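Local coordinates for protein phospholipase C-beta (PLC-beta) (Sepia officinalis, PDB 3QR0) that belongs to the phosphoinositide-specific phospholipase C family, combining a PH domain, EF-hand-like regions, a calcium-binding TIM-type barrel and a C2 domain in one chain, at residues 112-117 with 598-603; 338-343 with 354-359; 348-353 with 387-392; 363-368 with 403-408. All coordinates share one frame; numbering follows the deposited sequence. Where two conformers were deposited one is given.

Followed from the N terminus, the chain first offers the PH-domain loop 112-117, whose partner 598-603 lies 481 residues on in the Y half of the TIM-type barrel; interaction 1 thus closes a very large loop, and the other three nest inside it. Within the X half, interaction 2 folds 338-343 back on helix 354-361. Interaction 3 starts inside that short loop, at 348-353, and ends beyond it at 387-392, so the two cross. Interaction 4, 363-368 with 403-408, follows interaction 2 in series and crosses interaction 3. Interactions 2 and 4 meet at the calcium ion, which N339 and E368 both bind, while L598 and N599 of interaction 1 reach H338 of interaction 2.

Interaction 1: 112-117 with 598-603; sequences YNYIDL and LNFQCF
Y114 and F603 form the aromatic centre of an interdomain contact, in which a loop of the PH domain, between strands 105-110 and 118-124, meets the loop leading into helix 605-613 of the TIM-type barrel. F603 turns its edge to the face of Y114, the ring centroids 5.0 Å apart and the planes at 61°. F603 CZ sits above the Y114 ring, displaced toward its rim. With chi1 at 50°, CG of Y114 lies between its backbone N and carbonyl carbon, and the ring reaches across so that Y114 OH donates to F600 O at 2.7 Å. That carbonyl belongs to the type I turn N599-C602. Aliphatic atoms finish the fit: I115 CG1 packs 3.8 Å from F603 CE2, N113 CB approaches the same ring, and I115 CD1 rests on Q601 CB. Around this core, M607 of helix 605-613 touches both Y114 and F600, Q358 and I355 of helix 354-361 meet Y114 and I115 respectively, and R71 of strand 70-75 also packs on Y114.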
loop_
_atom_site.group_PDB
_atom_site.type_symbol
_atom_site.label_atom_id
_atom_site.label_comp_id
_atom_site.label_asym_id
_atom_site.label_seq_id
_atom_site.Cartn_x
_atom_site.Cartn_y
_atom_site.Cartn_z
ATOM N N TYR A 112 -7.024 -9.960 -5.671
ATOM C CA TYR A 112 -5.577 -9.750 -5.756
ATOM C C TYR A 112 -5.266 -8.253 -5.848
ATOM O O TYR A 112 -4.392 -7.750 -5.149
ATOM C CB TYR A 112 -5.024 -10.496 -6.969
ATOM C CG TYR A 112 -3.537 -10.717 -6.947
ATOM C CD1 TYR A 112 -2.937 -11.428 -5.910
ATOM C CD2 TYR A 112 -2.725 -10.243 -7.975
ATOM C CE1 TYR A 112 -1.569 -11.653 -5.891
ATOM C CE2 TYR A 112 -1.353 -10.468 -7.965
ATOM C CZ TYR A 112 -0.786 -11.170 -6.915
ATOM O OH TYR A 112 0.568 -11.397 -6.882
ATOM N N ASN A 113 -5.990 -7.575 -6.743
ATOM C CA ASN A 113 -6.039 -6.116 -6.824
ATOM C C ASN A 113 -7.452 -5.675 -6.467
ATOM O O ASN A 113 -8.356 -6.511 -6.390
ATOM C CB ASN A 113 -5.648 -5.620 -8.229
ATOM C CG ASN A 113 -6.674 -5.994 -9.307
ATOM O OD1 ASN A 113 -7.757 -5.420 -9.386
ATOM N ND2 ASN A 113 -6.311 -6.946 -10.158
ATOM N N TYR A 114 -7.649 -4.377 -6.235
ATOM C CA TYR A 114 -8.966 -3.873 -5.789
ATOM C C TYR A 114 -9.924 -3.451 -6.906
ATOM O O TYR A 114 -11.041 -3.014 -6.621
ATOM C CB TYR A 114 -8.812 -2.724 -4.774
ATOM C CG TYR A 114 -7.871 -1.638 -5.215
ATOM C CD1 TYR A 114 -8.231 -0.739 -6.219
ATOM C CD2 TYR A 114 -6.609 -1.514 -4.640
ATOM C CE1 TYR A 114 -7.360 0.246 -6.637
ATOM C CE2 TYR A 114 -5.733 -0.528 -5.051
ATOM C CZ TYR A 114 -6.110 0.347 -6.048
ATOM O OH TYR A 114 -5.238 1.323 -6.459
ATOM N N ILE A 115 -9.499 -3.576 -8.161
ATOM C CA ILE A 115 -10.368 -3.276 -9.299
ATOM C C ILE A 115 -11.159 -4.519 -9.721
ATOM O O ILE A 115 -12.350 -4.420 -10.022
ATOM C CB ILE A 115 -9.567 -2.736 -10.503
ATOM C CG1 ILE A 115 -8.860 -1.425 -10.142
ATOM C CG2 ILE A 115 -10.486 -2.508 -11.695
ATOM C CD1 ILE A 115 -9.806 -0.290 -9.791
ATOM N N ASP A 116 -10.500 -5.676 -9.736
ATOM C CA ASP A 116 -11.146 -6.935 -10.096
ATOM C C ASP A 116 -11.529 -7.699 -8.825
ATOM O O ASP A 116 -10.745 -8.487 -8.298
ATOM C CB ASP A 116 -10.225 -7.784 -10.983
ATOM C CG ASP A 116 -10.957 -8.936 -11.666
ATOM O OD1 ASP A 116 -12.172 -9.112 -11.430
ATOM O OD2 ASP A 116 -10.319 -9.668 -12.455
ATOM N N LEU A 117 -12.741 -7.449 -8.344
ATOM C CA LEU A 117 -13.218 -8.040 -7.093
ATOM C C LEU A 117 -14.048 -9.286 -7.345
ATOM O O LEU A 117 -14.728 -9.400 -8.364
ATOM C CB LEU A 117 -14.063 -7.033 -6.315
ATOM C CG LEU A 117 -13.383 -5.739 -5.870
ATOM C CD1 LEU A 117 -14.432 -4.806 -5.259
ATOM C CD2 LEU A 117 -12.242 -6.027 -4.885
ATOM N N LEU A 598 -3.717 10.675 -8.193
ATOM C CA LEU A 598 -3.368 9.621 -9.131
ATOM C C LEU A 598 -4.601 8.824 -9.521
ATOM O O LEU A 598 -5.575 8.749 -8.770
ATOM C CB LEU A 598 -2.319 8.694 -8.512
ATOM C CG LEU A 598 -1.024 9.379 -8.058
ATOM C CD1 LEU A 598 -0.194 8.445 -7.193
ATOM C CD2 LEU A 598 -0.233 9.857 -9.269
ATOM N N ASN A 599 -4.549 8.222 -10.699
ATOM C CA ASN A 599 -5.581 7.299 -11.132
ATOM C C ASN A 599 -5.360 5.939 -10.475
ATOM O O ASN A 599 -4.476 5.190 -10.882
ATOM C CB ASN A 599 -5.574 7.183 -12.654
ATOM C CG ASN A 599 -5.956 8.482 -13.331
ATOM O OD1 ASN A 599 -6.967 9.093 -12.995
ATOM N ND2 ASN A 599 -5.149 8.910 -14.286
ATOM N N PHE A 600 -6.180 5.627 -9.473
ATOM C CA PHE A 600 -6.019 4.409 -8.670
ATOM C C PHE A 600 -6.277 3.121 -9.443
ATOM O O PHE A 600 -5.836 2.054 -9.015
ATOM C CB PHE A 600 -6.895 4.459 -7.406
ATOM C CG PHE A 600 -6.202 5.067 -6.221
ATOM C CD1 PHE A 600 -5.646 6.332 -6.304
ATOM C CD2 PHE A 600 -6.088 4.369 -5.029
ATOM C CE1 PHE A 600 -4.994 6.891 -5.222
ATOM C CE2 PHE A 600 -5.445 4.927 -3.939
ATOM C CZ PHE A 600 -4.891 6.180 -4.034
ATOM N N GLN A 601 -6.970 3.221 -10.578
ATOM C CA GLN A 601 -7.281 2.052 -11.399
ATOM C C GLN A 601 -6.134 1.636 -12.315
ATOM O O GLN A 601 -6.187 0.568 -12.916
ATOM C CB GLN A 601 -8.538 2.301 -12.249
ATOM C CG GLN A 601 -8.363 3.285 -13.405
ATOM C CD GLN A 601 -8.625 4.730 -13.023
ATOM O OE1 GLN A 601 -8.296 5.179 -11.913
ATOM N NE2 GLN A 601 -9.217 5.474 -13.946
ATOM N N CYS A 602 -5.116 2.484 -12.443
ATOM C CA CYS A 602 -3.980 2.189 -13.309
ATOM C C CYS A 602 -2.783 1.805 -12.456
ATOM O O CYS A 602 -2.166 2.661 -11.833
ATOM C CB CYS A 602 -3.642 3.391 -14.180
ATOM S SG CYS A 602 -2.275 3.115 -15.337
ATOM N N PHE A 603 -2.454 0.515 -12.452
ATOM C CA PHE A 603 -1.381 -0.019 -11.611
ATOM C C PHE A 603 -0.011 0.101 -12.267
ATOM O O PHE A 603 0.736 -0.871 -12.372
ATOM C CB PHE A 603 -1.688 -1.463 -11.229
ATOM C CG PHE A 603 -2.867 -1.592 -10.298
ATOM C CD1 PHE A 603 -2.773 -1.146 -8.986
ATOM C CD2 PHE A 603 -4.071 -2.118 -10.739
ATOM C CE1 PHE A 603 -3.854 -1.246 -8.120
ATOM C CE2 PHE A 603 -5.162 -2.218 -9.880
ATOM C CZ PHE A 603 -5.050 -1.783 -8.572
#

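Interaction 2: 338-343 with 354-359; sequences HNTYLT and EIYRQV. With CA (calcium ion), chain B.
The type I turn N339-L342 lies against the start of helix 354-361, with T340 CA 6.6 Å from Y356 CA and the CA atoms of Y341 and I355 slightly closer. The methyl of T340 sits over one face of the Y356 ring, a CH-pi contact with CG2 4.1 Å from the centroid and 25° off the ring normal. CG2 stands opposite the backbone N (T340 OG1 at chi1 -49°), while the hydroxyl turns to S337 and to the backbone N of E368. Y341 and Y356 run side by side in the same direction: Y356 OH lies at the edge of the Y341 ring, 3.4 Å from Y341 CB. Each phenol is held at its tip, Y356 OH by E368 O and Y341 OH by the carboxylate of D370. This turn belongs to the X half of the TIM-type barrel and carries part of the calcium site: N339 OD1 binds the calcium ion at 2.3 Å, and E368, D370 and E417 with two waters complete the shell. N339 ND2 donates to one of these waters, and H338 NE2 meets the other. On the helix side, I355 CG2 presses 3.2 Å from T340 O, and I355 CB packs against T343 CG2. One helical turn on, V359 CG2 reaches T340 CG2 at 3.9 Å.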
loop_
_atom_site.group_PDB
_atom_site.type_symbol
_atom_site.label_atom_id
_atom_site.label_comp_id
_atom_site.label_asym_id
_atom_site.label_seq_id
_atom_site.Cartn_x
_atom_site.Cartn_y
_atom_site.Cartn_z
ATOM N N HIS A 338 -7.434 10.742 -8.309
ATOM C CA HIS A 338 -8.010 11.547 -9.401
ATOM C C HIS A 338 -9.180 10.822 -10.092
ATOM O O HIS A 338 -9.123 9.601 -10.272
ATOM C CB HIS A 338 -6.934 11.849 -10.456
ATOM C CG HIS A 338 -7.472 12.486 -11.704
ATOM N ND1 HIS A 338 -7.490 11.845 -12.923
ATOM C CD2 HIS A 338 -8.017 13.707 -11.914
ATOM C CE1 HIS A 338 -8.023 12.645 -13.831
ATOM N NE2 HIS A 338 -8.352 13.780 -13.244
ATOM N N ASN A 339 -10.195 11.588 -10.525
ATOM C CA ASN A 339 -11.432 11.055 -11.161
ATOM C C ASN A 339 -11.738 9.669 -10.609
ATOM O O ASN A 339 -11.747 8.664 -11.331
ATOM C CB ASN A 339 -11.343 11.031 -12.705
ATOM C CG ASN A 339 -11.580 12.406 -13.355
ATOM O OD1 ASN A 339 -11.936 13.385 -12.692
ATOM N ND2 ASN A 339 -11.387 12.471 -14.672
ATOM N N THR A 340 -11.981 9.653 -9.307
ATOM C CA THR A 340 -12.059 8.440 -8.501
ATOM C C THR A 340 -13.137 7.477 -8.987
ATOM O O THR A 340 -12.981 6.256 -8.893
ATOM C CB THR A 340 -12.350 8.822 -7.034
ATOM O OG1 THR A 340 -11.438 9.851 -6.625
ATOM C CG2 THR A 340 -12.225 7.612 -6.104
ATOM N N TYR A 341 -14.224 8.046 -9.505
ATOM C CA TYR A 341 -15.356 7.290 -10.047
ATOM C C TYR A 341 -15.016 6.358 -11.221
ATOM O O TYR A 341 -15.745 5.401 -11.466
ATOM C CB TYR A 341 -16.503 8.247 -10.450
ATOM C CG TYR A 341 -16.101 9.302 -11.461
ATOM C CD1 TYR A 341 -16.275 9.084 -12.825
ATOM C CD2 TYR A 341 -15.546 10.514 -11.054
ATOM C CE1 TYR A 341 -15.904 10.037 -13.757
ATOM C CE2 TYR A 341 -15.164 11.467 -11.975
ATOM C CZ TYR A 341 -15.350 11.226 -13.331
ATOM O OH TYR A 341 -14.976 12.165 -14.256
ATOM N N LEU A 342 -13.922 6.626 -11.936
ATOM C CA LEU A 342 -13.555 5.833 -13.114
ATOM C C LEU A 342 -12.768 4.574 -12.751
ATOM O O LEU A 342 -11.800 4.629 -11.985
ATOM C CB LEU A 342 -12.749 6.685 -14.103
ATOM C CG LEU A 342 -13.509 7.863 -14.714
ATOM C CD1 LEU A 342 -12.583 8.726 -15.565
ATOM C CD2 LEU A 342 -14.718 7.389 -15.528
ATOM N N THR A 343 -13.180 3.437 -13.308
ATOM C CA THR A 343 -12.498 2.175 -13.043
ATOM C C THR A 343 -11.608 1.717 -14.196
ATOM O O THR A 343 -10.948 0.686 -14.083
ATOM C CB THR A 343 -13.494 1.064 -12.697
ATOM O OG1 THR A 343 -14.383 0.852 -13.801
ATOM C CG2 THR A 343 -14.282 1.449 -11.443
ATOM N N GLU A 354 -18.755 1.470 -6.040
ATOM C CA GLU A 354 -17.884 0.612 -5.223
ATOM C C GLU A 354 -16.416 1.046 -5.215
ATOM O O GLU A 354 -15.724 0.872 -4.208
ATOM C CB GLU A 354 -18.001 -0.848 -5.681
ATOM C CG GLU A 354 -17.153 -1.860 -4.893
ATOM C CD GLU A 354 -17.484 -1.923 -3.403
ATOM O OE1 GLU A 354 -18.673 -1.820 -3.025
ATOM O OE2 GLU A 354 -16.539 -2.097 -2.605
ATOM N N ILE A 355 -15.941 1.615 -6.327
ATOM C CA ILE A 355 -14.563 2.120 -6.390
ATOM C C ILE A 355 -14.267 3.142 -5.283
ATOM O O ILE A 355 -13.144 3.201 -4.786
ATOM C CB ILE A 355 -14.224 2.705 -7.802
ATOM C CG1 ILE A 355 -12.723 3.002 -7.944
ATOM C CG2 ILE A 355 -15.041 3.960 -8.084
ATOM C CD1 ILE A 355 -11.815 1.808 -7.705
ATOM N N TYR A 356 -15.264 3.931 -4.880
ATOM C CA TYR A 356 -15.077 4.877 -3.770
ATOM C C TYR A 356 -14.764 4.168 -2.459
ATOM O O TYR A 356 -13.887 4.594 -1.713
ATOM C CB TYR A 356 -16.283 5.807 -3.605
ATOM C CG TYR A 356 -16.305 6.912 -4.631
ATOM C CD1 TYR A 356 -15.659 8.127 -4.394
ATOM C CD2 TYR A 356 -16.951 6.736 -5.848
ATOM C CE1 TYR A 356 -15.666 9.139 -5.348
ATOM C CE2 TYR A 356 -16.969 7.740 -6.802
ATOM C CZ TYR A 356 -16.327 8.932 -6.554
ATOM O OH TYR A 356 -16.353 9.911 -7.518
ATOM N N ARG A 357 -15.473 3.075 -2.185
ATOM C CA ARG A 357 -15.198 2.281 -0.998
ATOM C C ARG A 357 -13.782 1.715 -1.106
ATOM O O ARG A 357 -13.002 1.817 -0.171
ATOM C CB ARG A 357 -16.221 1.148 -0.842
ATOM C CG ARG A 357 -17.654 1.612 -0.702
ATOM C CD ARG A 357 -18.598 0.477 -0.319
ATOM N NE ARG A 357 -19.990 0.924 -0.338
ATOM C CZ ARG A 357 -20.816 0.873 -1.388
ATOM N NH1 ARG A 357 -20.439 0.360 -2.553
ATOM N NH2 ARG A 357 -22.053 1.330 -1.262
ATOM N N GLN A 358 -13.436 1.152 -2.266
ATOM C CA GLN A 358 -12.125 0.514 -2.425
ATOM C C GLN A 358 -10.970 1.497 -2.277
ATOM O O GLN A 358 -9.956 1.169 -1.657
ATOM C CB GLN A 358 -12.017 -0.230 -3.762
ATOM C CG GLN A 358 -12.923 -1.448 -3.865
ATOM C CD GLN A 358 -12.687 -2.461 -2.763
ATOM O OE1 GLN A 358 -11.545 -2.776 -2.427
ATOM N NE2 GLN A 358 -13.773 -2.986 -2.197
ATOM N N VAL A 359 -11.115 2.693 -2.840
ATOM C CA VAL A 359 -10.061 3.709 -2.742
ATOM C C VAL A 359 -9.860 4.170 -1.294
ATOM O O VAL A 359 -8.719 4.300 -0.827
ATOM C CB VAL A 359 -10.337 4.898 -3.696
ATOM C CG1 VAL A 359 -9.410 6.068 -3.402
ATOM C CG2 VAL A 359 -10.181 4.439 -5.146
HETATM CA CA CA B . -12.484 15.583 -12.925
HETATM O O HOH W 1 -10.167 15.916 -13.598
HETATM O O HOH W 2 -12.204 15.515 -15.367
#

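Interaction 3: 348-353 with 387-392; sequences TGKSSV and MCTEVL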
loop_
_atom_site.group_PDB
_atom_site.type_symbol
_atom_site.label_atom_id
_atom_site.label_comp_id
_atom_site.label_asym_id
_atom_site.label_seq_id
_atom_site.Cartn_x
_atom_site.Cartn_y
_atom_site.Cartn_z
ATOM N N THR A 348 -13.901 5.881 -22.455
ATOM C CA THR A 348 -14.773 4.756 -22.798
ATOM C C THR A 348 -15.044 3.800 -21.641
ATOM O O THR A 348 -15.683 2.765 -21.840
ATOM C CB THR A 348 -14.157 3.932 -23.946
ATOM O OG1 THR A 348 -12.851 3.482 -23.556
ATOM C CG2 THR A 348 -14.046 4.776 -25.215
ATOM N N GLY A 349 -14.568 4.132 -20.442
ATOM C CA GLY A 349 -14.642 3.220 -19.308
ATOM C C GLY A 349 -15.931 3.339 -18.519
ATOM O O GLY A 349 -16.842 4.058 -18.910
ATOM N N LYS A 350 -16.010 2.610 -17.410
ATOM C CA LYS A 350 -17.178 2.650 -16.538
ATOM C C LYS A 350 -16.945 3.590 -15.366
ATOM O O LYS A 350 -15.805 3.754 -14.906
ATOM C CB LYS A 350 -17.490 1.258 -15.991
ATOM C CG LYS A 350 -18.030 0.287 -17.030
ATOM C CD LYS A 350 -18.537 -0.993 -16.368
ATOM C CE LYS A 350 -19.211 -1.917 -17.369
ATOM N NZ LYS A 350 -19.462 -3.271 -16.784
ATOM N N SER A 351 -18.030 4.208 -14.900
ATOM C CA SER A 351 -18.064 4.861 -13.597
ATOM C C SER A 351 -18.598 3.861 -12.570
ATOM O O SER A 351 -19.330 2.937 -12.923
ATOM C CB SER A 351 -18.944 6.107 -13.629
ATOM O OG SER A 351 -18.373 7.102 -14.454
ATOM N N SER A 352 -18.232 4.051 -11.306
ATOM C CA SER A 352 -18.554 3.080 -10.253
ATOM C C SER A 352 -18.819 3.758 -8.911
ATOM O O SER A 352 -18.247 4.809 -8.613
ATOM C CB SER A 352 -17.387 2.090 -10.112
ATOM O OG SER A 352 -17.512 1.247 -8.975
ATOM N N VAL A 353 -19.683 3.146 -8.102
ATOM C CA VAL A 353 -19.839 3.543 -6.707
ATOM C C VAL A 353 -18.856 2.778 -5.823
ATOM O O VAL A 353 -18.201 3.365 -4.956
ATOM C CB VAL A 353 -21.266 3.292 -6.194
ATOM C CG1 VAL A 353 -21.381 3.717 -4.729
ATOM C CG2 VAL A 353 -22.286 4.030 -7.061
ATOM N N MET A 387 -18.003 8.963 -23.388
ATOM C CA MET A 387 -18.902 7.812 -23.406
ATOM C C MET A 387 -18.860 6.994 -22.109
ATOM O O MET A 387 -19.346 5.861 -22.074
ATOM C CB MET A 387 -18.574 6.921 -24.607
ATOM C CG MET A 387 -18.780 7.623 -25.950
ATOM S SD MET A 387 -20.471 8.196 -26.188
ATOM C CE MET A 387 -21.336 6.637 -26.413
ATOM N N CYS A 388 -18.291 7.561 -21.045
ATOM C CA CYS A 388 -18.288 6.889 -19.749
ATOM C C CYS A 388 -19.715 6.727 -19.224
ATOM O O CYS A 388 -20.591 7.544 -19.513
ATOM C CB CYS A 388 -17.442 7.654 -18.729
ATOM S SG CYS A 388 -15.659 7.609 -19.049
ATOM N N THR A 389 -19.949 5.655 -18.472
ATOM C CA THR A 389 -21.233 5.464 -17.806
ATOM C C THR A 389 -21.345 6.456 -16.641
ATOM O O THR A 389 -20.385 7.159 -16.323
ATOM C CB THR A 389 -21.408 4.013 -17.307
ATOM O OG1 THR A 389 -20.384 3.709 -16.359
ATOM C CG2 THR A 389 -21.328 3.016 -18.480
ATOM N N GLU A 390 -22.523 6.510 -16.029
ATOM C CA GLU A 390 -22.828 7.455 -14.954
ATOM C C GLU A 390 -23.266 6.693 -13.715
ATOM O O GLU A 390 -23.807 5.590 -13.828
ATOM C CB GLU A 390 -23.989 8.362 -15.369
ATOM C CG GLU A 390 -23.835 9.002 -16.733
ATOM C CD GLU A 390 -25.096 9.710 -17.196
ATOM O OE1 GLU A 390 -26.191 9.421 -16.662
ATOM O OE2 GLU A 390 -24.987 10.568 -18.098
ATOM N N VAL A 391 -23.056 7.291 -12.543
ATOM C CA VAL A 391 -23.604 6.769 -11.286
ATOM C C VAL A 391 -24.318 7.900 -10.541
ATOM O O VAL A 391 -24.076 9.078 -10.817
ATOM C CB VAL A 391 -22.504 6.127 -10.384
ATOM C CG1 VAL A 391 -21.882 4.901 -11.074
ATOM C CG2 VAL A 391 -21.436 7.136 -10.022
ATOM N N LEU A 392 -25.200 7.545 -9.609
ATOM C CA LEU A 392 -25.931 8.550 -8.824
ATOM C C LEU A 392 -24.999 9.172 -7.797
ATOM O O LEU A 392 -24.263 8.464 -7.113
ATOM C CB LEU A 392 -27.140 7.944 -8.100
ATOM C CG LEU A 392 -28.440 7.722 -8.878
ATOM C CD1 LEU A 392 -29.478 7.082 -7.955
ATOM C CD2 LEU A 392 -28.979 9.026 -9.464
HETATM O O HOH W 3 -21.492 1.745 -14.973
#
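Two extended loops of the X half of the TIM-type barrel, running almost in the same direction, are joined at S351 and T389; one leads to helix 354-361 and the other into the edge strand 391-392. Both hydrogen bonds run from S351 to T389, one from backbone to side chain and one from side chain to backbone. S351 N donates to T389 OG1 at 2.8 Å, nearly straight at 162°, and S351 OG donates to T389 O at 2.7 Å. The hydroxyl approaches from above the carbonyl plane, and T382 OG1 is a second partner of the same oxygen. With chi1 at 61°, T389 OG1 sits between its own backbone N and carbonyl carbon, turned to the S351 amide. A water bridges the same pair, lying 2.6 Å from T389 OG1 and donating to S351 O. Weaker polar contact comes earlier in the segments, where C388 CA directs its hydrogen at G349 O over 3.3 Å. The apolar part lies at the other end: V353 CG2 packs 3.9 Å from V391 CB, the two side chains meeting at a slant, and V391 CG1 rests against S351 O and S352 N. V391 also pairs with I381 through the backbone, and V396 of helix 393-403 touches its side chain. S352 OG caps I355 N of helix 354-361, whereas S352 O, buried by this contact, has no polar partner in the model; V391 CG2 lies 4.2 Å from it.

Interaction 4: 363-368 with 403-408; sequences GCRCLE and SAFKVS. With CA (calcium ion), chain B.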
loop_
_atom_site.group_PDB
_atom_site.type_symbol
_atom_site.label_atom_id
_atom_site.label_comp_id
_atom_site.label_asym_id
_atom_site.label_seq_id
_atom_site.Cartn_x
_atom_site.Cartn_y
_atom_site.Cartn_z
ATOM N N GLY A 363 -6.630 3.611 2.344
ATOM C CA GLY A 363 -6.200 4.721 3.183
ATOM C C GLY A 363 -6.143 6.049 2.438
ATOM O O GLY A 363 -5.822 7.075 3.035
ATOM N N CYS A 364 -6.443 6.041 1.140
ATOM C CA CYS A 364 -6.573 7.286 0.378
ATOM C C CYS A 364 -7.498 8.264 1.107
ATOM O O CYS A 364 -8.547 7.855 1.618
ATOM C CB CYS A 364 -7.127 7.007 -1.016
ATOM S SG CYS A 364 -7.057 8.419 -2.117
ATOM N N ARG A 365 -7.105 9.536 1.165
ATOM C CA ARG A 365 -7.854 10.556 1.922
ATOM C C ARG A 365 -8.535 11.615 1.053
ATOM O O ARG A 365 -9.434 12.311 1.525
ATOM C CB ARG A 365 -6.937 11.269 2.927
ATOM C CG ARG A 365 -6.290 10.358 3.977
ATOM C CD ARG A 365 -7.302 9.819 4.992
ATOM N NE ARG A 365 -7.925 8.599 4.504
ATOM C CZ ARG A 365 -9.029 8.041 4.987
ATOM N NH1 ARG A 365 -9.689 8.568 6.014
ATOM N NH2 ARG A 365 -9.476 6.928 4.424
ATOM N N CYS A 366 -8.105 11.765 -0.192
ATOM C CA CYS A 366 -8.627 12.824 -1.047
ATOM C C CYS A 366 -9.188 12.214 -2.321
ATOM O O CYS A 366 -8.480 11.509 -3.047
ATOM C CB CYS A 366 -7.546 13.853 -1.370
ATOM S SG CYS A 366 -8.130 15.274 -2.373
ATOM N N LEU A 367 -10.463 12.489 -2.571
ATOM C CA LEU A 367 -11.213 11.878 -3.659
ATOM C C LEU A 367 -11.775 12.955 -4.557
ATOM O O LEU A 367 -11.885 14.120 -4.152
ATOM C CB LEU A 367 -12.382 11.062 -3.106
ATOM C CG LEU A 367 -12.136 10.189 -1.881
ATOM C CD1 LEU A 367 -13.464 9.621 -1.385
ATOM C CD2 LEU A 367 -11.148 9.078 -2.182
ATOM N N GLU A 368 -12.156 12.565 -5.769
ATOM C CA GLU A 368 -12.762 13.490 -6.707
ATOM C C GLU A 368 -14.154 13.029 -7.131
ATOM O O GLU A 368 -14.375 11.846 -7.402
ATOM C CB GLU A 368 -11.870 13.652 -7.929
ATOM C CG GLU A 368 -12.347 14.723 -8.903
ATOM C CD GLU A 368 -11.316 15.046 -9.958
ATOM O OE1 GLU A 368 -10.263 14.376 -9.976
ATOM O OE2 GLU A 368 -11.555 15.959 -10.777
ATOM N N SER A 403 -17.246 4.017 4.173
ATOM C CA SER A 403 -15.867 3.521 4.137
ATOM C C SER A 403 -14.811 4.537 4.573
ATOM O O SER A 403 -13.664 4.167 4.813
ATOM C CB SER A 403 -15.548 3.023 2.726
ATOM O OG SER A 403 -16.483 2.031 2.327
ATOM N N ALA A 404 -15.202 5.804 4.696
ATOM C CA ALA A 404 -14.258 6.910 4.904
ATOM C C ALA A 404 -13.240 6.684 6.018
ATOM O O ALA A 404 -12.066 7.005 5.855
ATOM C CB ALA A 404 -15.021 8.206 5.164
ATOM N N PHE A 405 -13.691 6.136 7.144
ATOM C CA PHE A 405 -12.836 6.003 8.312
ATOM C C PHE A 405 -12.675 4.574 8.829
ATOM O O PHE A 405 -12.370 4.370 10.005
ATOM C CB PHE A 405 -13.331 6.957 9.407
ATOM C CG PHE A 405 -13.471 8.374 8.927
ATOM C CD1 PHE A 405 -12.342 9.120 8.611
ATOM C CD2 PHE A 405 -14.721 8.940 8.726
ATOM C CE1 PHE A 405 -12.456 10.422 8.137
ATOM C CE2 PHE A 405 -14.845 10.239 8.254
ATOM C CZ PHE A 405 -13.714 10.983 7.960
ATOM N N LYS A 406 -12.841 3.590 7.947
ATOM C CA LYS A 406 -12.652 2.186 8.322
ATOM C C LYS A 406 -11.185 1.822 8.548
ATOM O O LYS A 406 -10.892 0.990 9.409
ATOM C CB LYS A 406 -13.272 1.224 7.288
ATOM C CG LYS A 406 -14.776 1.098 7.403
ATOM C CD LYS A 406 -15.349 -0.059 6.557
ATOM C CE LYS A 406 -15.439 -1.364 7.350
ATOM N NZ LYS A 406 -16.201 -2.427 6.611
ATOM N N VAL A 407 -10.272 2.423 7.783
ATOM C CA VAL A 407 -8.844 2.104 7.915
ATOM C C VAL A 407 -8.002 3.253 8.456
ATOM O O VAL A 407 -6.908 3.018 8.955
ATOM C CB VAL A 407 -8.216 1.605 6.586
ATOM C CG1 VAL A 407 -9.098 0.537 5.951
ATOM C CG2 VAL A 407 -7.959 2.769 5.629
ATOM N N SER A 408 -8.511 4.479 8.359
ATOM C CA SER A 408 -7.831 5.659 8.890
ATOM C C SER A 408 -8.827 6.572 9.588
ATOM O O SER A 408 -9.927 6.778 9.087
ATOM C CB SER A 408 -7.156 6.430 7.752
ATOM O OG SER A 408 -6.637 7.672 8.202
HETATM CA CA CA B . -12.484 15.583 -12.925
HETATM O O HOH W 2 -12.204 15.515 -15.367
HETATM O O HOH W 1 -10.167 15.916 -13.598
#
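R365 grips A404 O end-on within the X half of the TIM-type barrel, in a beta-alpha-beta crossover that runs from strand 366-372, by way of the short strands 380-381 and 391-392, through helix 393-403 to the parallel strand 412-418. NH1 and NH2 of R365 both donate to this one carbonyl oxygen, at 2.8 Å and 3.0 Å, approaching from opposite faces of the carbonyl plane while A404 O lies in the guanidinium plane. S408 CB covers one face of the guanidinium, 3.7 Å above its centre, and F405 CD1 stands at the edge near NH1. Beside this grip, G363 CA packs 3.6 Å from V407 CG2.

In the next shell, the bends of R365 at chi2 (-70°) and chi3 (87°) carry the chain back so that NE donates to G363 O at 3.0 Å, meeting it from above its carbonyl plane. That pairing, together with the bond from NH1 to Y410 O, would limit rotation of the flat group. G363 itself, with phi 96°, closes helix 354-361 in a Schellman motif. S408, whose CB covers the arginine, has its OG bonded to S620 O and Y410 N. Three residues beyond R365, on strand 366-372, E368 OE2 binds the calcium ion at 2.4 Å.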